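Side-chain contact in putative poly(3-hydroxybutyrate) depolymerase LpqC (Bordetella parapertussis 12822, PDB 3D0K), which probably hydrolyses ester bonds, as a putative poly(3-hydroxybutyrate) depolymerase built on an alpha-beta-alpha sandwich: residues 264-269 with 274-279. Residues are numbered along the deposited sequence; the frame is centred on the assembly and turned at random.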
ATOM      1  N   GLN A 264      -4.343 -12.016   8.277  1.00 18.82           N
ATOM      2  CA  GLN A 264      -3.432 -13.145   8.079  1.00 18.63           C
ATOM      3  C   GLN A 264      -2.219 -12.965   8.972  1.00 19.54           C
ATOM      4  O   GLN A 264      -1.416 -12.075   8.746  1.00 19.80           O
ATOM      5  CB  GLN A 264      -3.024 -13.226   6.583  1.00 20.21           C
ATOM      6  CG  GLN A 264      -1.935 -14.270   6.339  1.00 20.79           C
ATOM      7  CD  GLN A 264      -2.433 -15.681   6.571  1.00 29.50           C
ATOM      8  OE1 GLN A 264      -2.034 -16.370   7.538  1.00 30.55           O
ATOM      9  NE2 GLN A 264      -3.301 -16.135   5.680  1.00 26.31           N
ATOM     10  N   VAL A 265      -2.106 -13.757  10.043  1.00 19.61           N
ATOM     11  CA  VAL A 265      -0.969 -13.637  10.920  1.00 20.63           C
ATOM     12  C   VAL A 265       0.199 -14.386  10.310  1.00 20.82           C
ATOM     13  O   VAL A 265       0.040 -15.513   9.851  1.00 22.57           O
ATOM     14  CB  VAL A 265      -1.301 -14.231  12.296  1.00 21.71           C
ATOM     15  CG1 VAL A 265      -0.095 -14.123  13.241  1.00 23.25           C
ATOM     16  CG2 VAL A 265      -2.545 -13.489  12.863  1.00 21.92           C
ATOM     17  N   VAL A 266       1.371 -13.779  10.311  1.00 20.46           N
ATOM     18  CA  VAL A 266       2.600 -14.461   9.894  1.00 20.22           C
ATOM     19  C   VAL A 266       3.417 -14.945  11.127  1.00 21.43           C
ATOM     20  O   VAL A 266       3.993 -14.142  11.856  1.00 20.28           O
ATOM     21  CB  VAL A 266       3.451 -13.567   8.966  1.00 20.32           C
ATOM     22  CG1 VAL A 266       4.607 -14.361   8.361  1.00 20.02           C
ATOM     23  CG2 VAL A 266       2.614 -12.994   7.840  1.00 18.73           C
ATOM     24  N   PRO A 267       3.485 -16.277  11.346  1.00 23.16           N
ATOM     25  CA  PRO A 267       4.189 -16.739  12.533  1.00 23.99           C
ATOM     26  C   PRO A 267       5.710 -16.548  12.416  1.00 24.95           C
ATOM     27  O   PRO A 267       6.331 -16.903  11.383  1.00 25.26           O
ATOM     28  CB  PRO A 267       3.801 -18.231  12.644  1.00 25.14           C
ATOM     29  CG  PRO A 267       3.008 -18.585  11.412  1.00 24.67           C
ATOM     30  CD  PRO A 267       2.961 -17.376  10.516  1.00 23.93           C
ATOM     31  N   GLY A 268       6.284 -15.952  13.454  1.00 25.04           N
ATOM     32  CA  GLY A 268       7.740 -15.826  13.588  1.00 25.84           C
ATOM     33  C   GLY A 268       8.411 -14.698  12.808  1.00 26.24           C
ATOM     34  O   GLY A 268       9.626 -14.640  12.760  1.00 28.12           O
ATOM     35  N   ILE A 269       7.642 -13.804  12.205  1.00 23.91           N
ATOM     36  CA  ILE A 269       8.188 -12.693  11.458  1.00 22.72           C
ATOM     37  C   ILE A 269       7.811 -11.435  12.212  1.00 23.26           C
ATOM     38  O   ILE A 269       6.701 -11.344  12.715  1.00 22.94           O
ATOM     39  CB  ILE A 269       7.638 -12.649  10.011  1.00 22.57           C
ATOM     40  CG1 ILE A 269       8.009 -13.931   9.221  1.00 21.73           C
ATOM     41  CG2 ILE A 269       8.178 -11.445   9.223  1.00 20.72           C
ATOM     42  CD1 ILE A 269       9.549 -14.270   9.266  1.00 20.44           C
ATOM     43  N   GLN A 274      11.277  -6.773   4.035  1.00 21.54           N
ATOM     44  CA  GLN A 274      11.735  -7.785   3.067  1.00 22.13           C
ATOM     45  C   GLN A 274      11.063  -9.147   3.307  1.00 21.66           C
ATOM     46  O   GLN A 274      10.599  -9.769   2.364  1.00 21.64           O
ATOM     47  CB  GLN A 274      13.248  -7.976   3.177  1.00 22.53           C
ATOM     48  CG  GLN A 274      13.734  -8.976   2.134  1.00 27.43           C
ATOM     49  CD  GLN A 274      15.204  -8.923   1.892  1.00 32.95           C
ATOM     50  OE1 GLN A 274      15.678  -9.375   0.838  1.00 36.79           O
ATOM     51  NE2 GLN A 274      15.952  -8.380   2.849  1.00 31.71           N
ATOM     52  N   ALA A 275      11.056  -9.630   4.559  1.00 21.48           N
ATOM     53  CA  ALA A 275      10.377 -10.898   4.862  1.00 20.17           C
ATOM     54  C   ALA A 275       8.883 -10.792   4.518  1.00 20.11           C
ATOM     55  O   ALA A 275       8.312 -11.723   3.993  1.00 19.25           O
ATOM     56  CB  ALA A 275      10.526 -11.271   6.334  1.00 19.93           C
HETATM   57  N   MSE A 276       8.250  -9.668   4.861  1.00 18.71           N
HETATM   58  CA  MSE A 276       6.819  -9.533   4.678  1.00 19.45           C
HETATM   59  C   MSE A 276       6.500  -9.453   3.168  1.00 18.72           C
HETATM   60  O   MSE A 276       5.472  -9.981   2.719  1.00 19.47           O
HETATM   61  CB  MSE A 276       6.242  -8.323   5.425  1.00 19.35           C
HETATM   62  CG  MSE A 276       6.420  -8.404   6.967  1.00 21.09           C
HETATM   63 SE   MSE A 276       5.266  -9.871   7.733  0.75 28.84          SE
HETATM   64  CE  MSE A 276       3.595  -8.837   7.653  1.00 22.99           C
ATOM     65  N   SER A 277       7.394  -8.830   2.399  1.00 17.72           N
ATOM     66  CA  SER A 277       7.321  -8.847   0.935  1.00 18.69           C
ATOM     67  C   SER A 277       7.331 -10.283   0.366  1.00 18.50           C
ATOM     68  O   SER A 277       6.523 -10.607  -0.506  1.00 18.15           O
ATOM     69  CB  SER A 277       8.454  -8.022   0.286  1.00 17.84           C
ATOM     70  OG  SER A 277       8.330  -6.647   0.598  1.00 18.24           O
ATOM     71  N   GLN A 278       8.252 -11.120   0.821  1.00 18.62           N
ATOM     72  CA  GLN A 278       8.380 -12.465   0.282  1.00 18.73           C
ATOM     73  C   GLN A 278       7.223 -13.380   0.721  1.00 18.98           C
ATOM     74  O   GLN A 278       6.789 -14.270  -0.021  1.00 19.50           O
ATOM     75  CB  GLN A 278       9.752 -13.039   0.662  1.00 20.67           C
ATOM     76  CG  GLN A 278      10.908 -12.167   0.172  1.00 24.32           C
ATOM     77  CD  GLN A 278      12.089 -12.969  -0.316  1.00 37.56           C
ATOM     78  OE1 GLN A 278      12.752 -13.676   0.457  1.00 40.81           O
ATOM     79  NE2 GLN A 278      12.379 -12.857  -1.623  1.00 43.53           N
ATOM     80  N   VAL A 279       6.708 -13.134   1.918  1.00 18.39           N
ATOM     81  CA  VAL A 279       5.520 -13.843   2.392  1.00 18.33           C
ATOM     82  C   VAL A 279       4.311 -13.470   1.563  1.00 18.09           C
ATOM     83  O   VAL A 279       3.518 -14.306   1.216  1.00 18.29           O
ATOM     84  CB  VAL A 279       5.305 -13.564   3.879  1.00 19.51           C
ATOM     85  CG1 VAL A 279       3.902 -13.966   4.345  1.00 20.28           C
ATOM     86  CG2 VAL A 279       6.449 -14.231   4.691  1.00 16.07           C
TER
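Val266 and Val279 meet methyl to methyl, an example of how the last strand of an alpha/beta hydrolase sheet packs against the helix that follows it. Their side chains reach for each other tip to tip, Val266 CG2 lying 3.8 Å from Val279 CG1, while Val266 CG1 rests at 4.1 Å from both methyls of Val279. In each valine CG1 is trans to the main-chain nitrogen (chi1 -171° in Val266), and both branches of both residues share the interface.

A type II beta turn runs from Val266 to Ile269, with Gly268 adopting the positive phi suited to its third position. The turn brings Ile269 back towards the helix, where its branch methyl does the touching: Ile269 CG2 sits 3.7 Å from Ala275 CB and 3.6 Å from Met276 SE. Met276 is selenomethionine, and the bend at its chi2 (-69°) brings SE in beside Ile269 CG2 and to 4.1 Å from Val266 CG2. A second bend, at chi3 (-78°), turns only the terminal CE. The side chain runs past Val266 and Ile269 in the reverse direction. No hydrogen bond crosses between 264-269 and 274-279; the five touching residues form a buried, wholly apolar interface.

Gly268 N is hydrogen-bonded to Asp214 OD1, and Ala275 N to Asp272 OD2. The connecting loop includes His271, which with Ser148 and Asp216 has the geometry of a catalytic triad, consistent with a hydrolase; Met276 lies near that group without touching it. Strand 262-266 is the outermost at its end of the sheet, paired with 209-213, whose Leu211 touches Val266 and Met276, while helix 292-298 packs Leu298 against Ala275 and Leu295 against Val279.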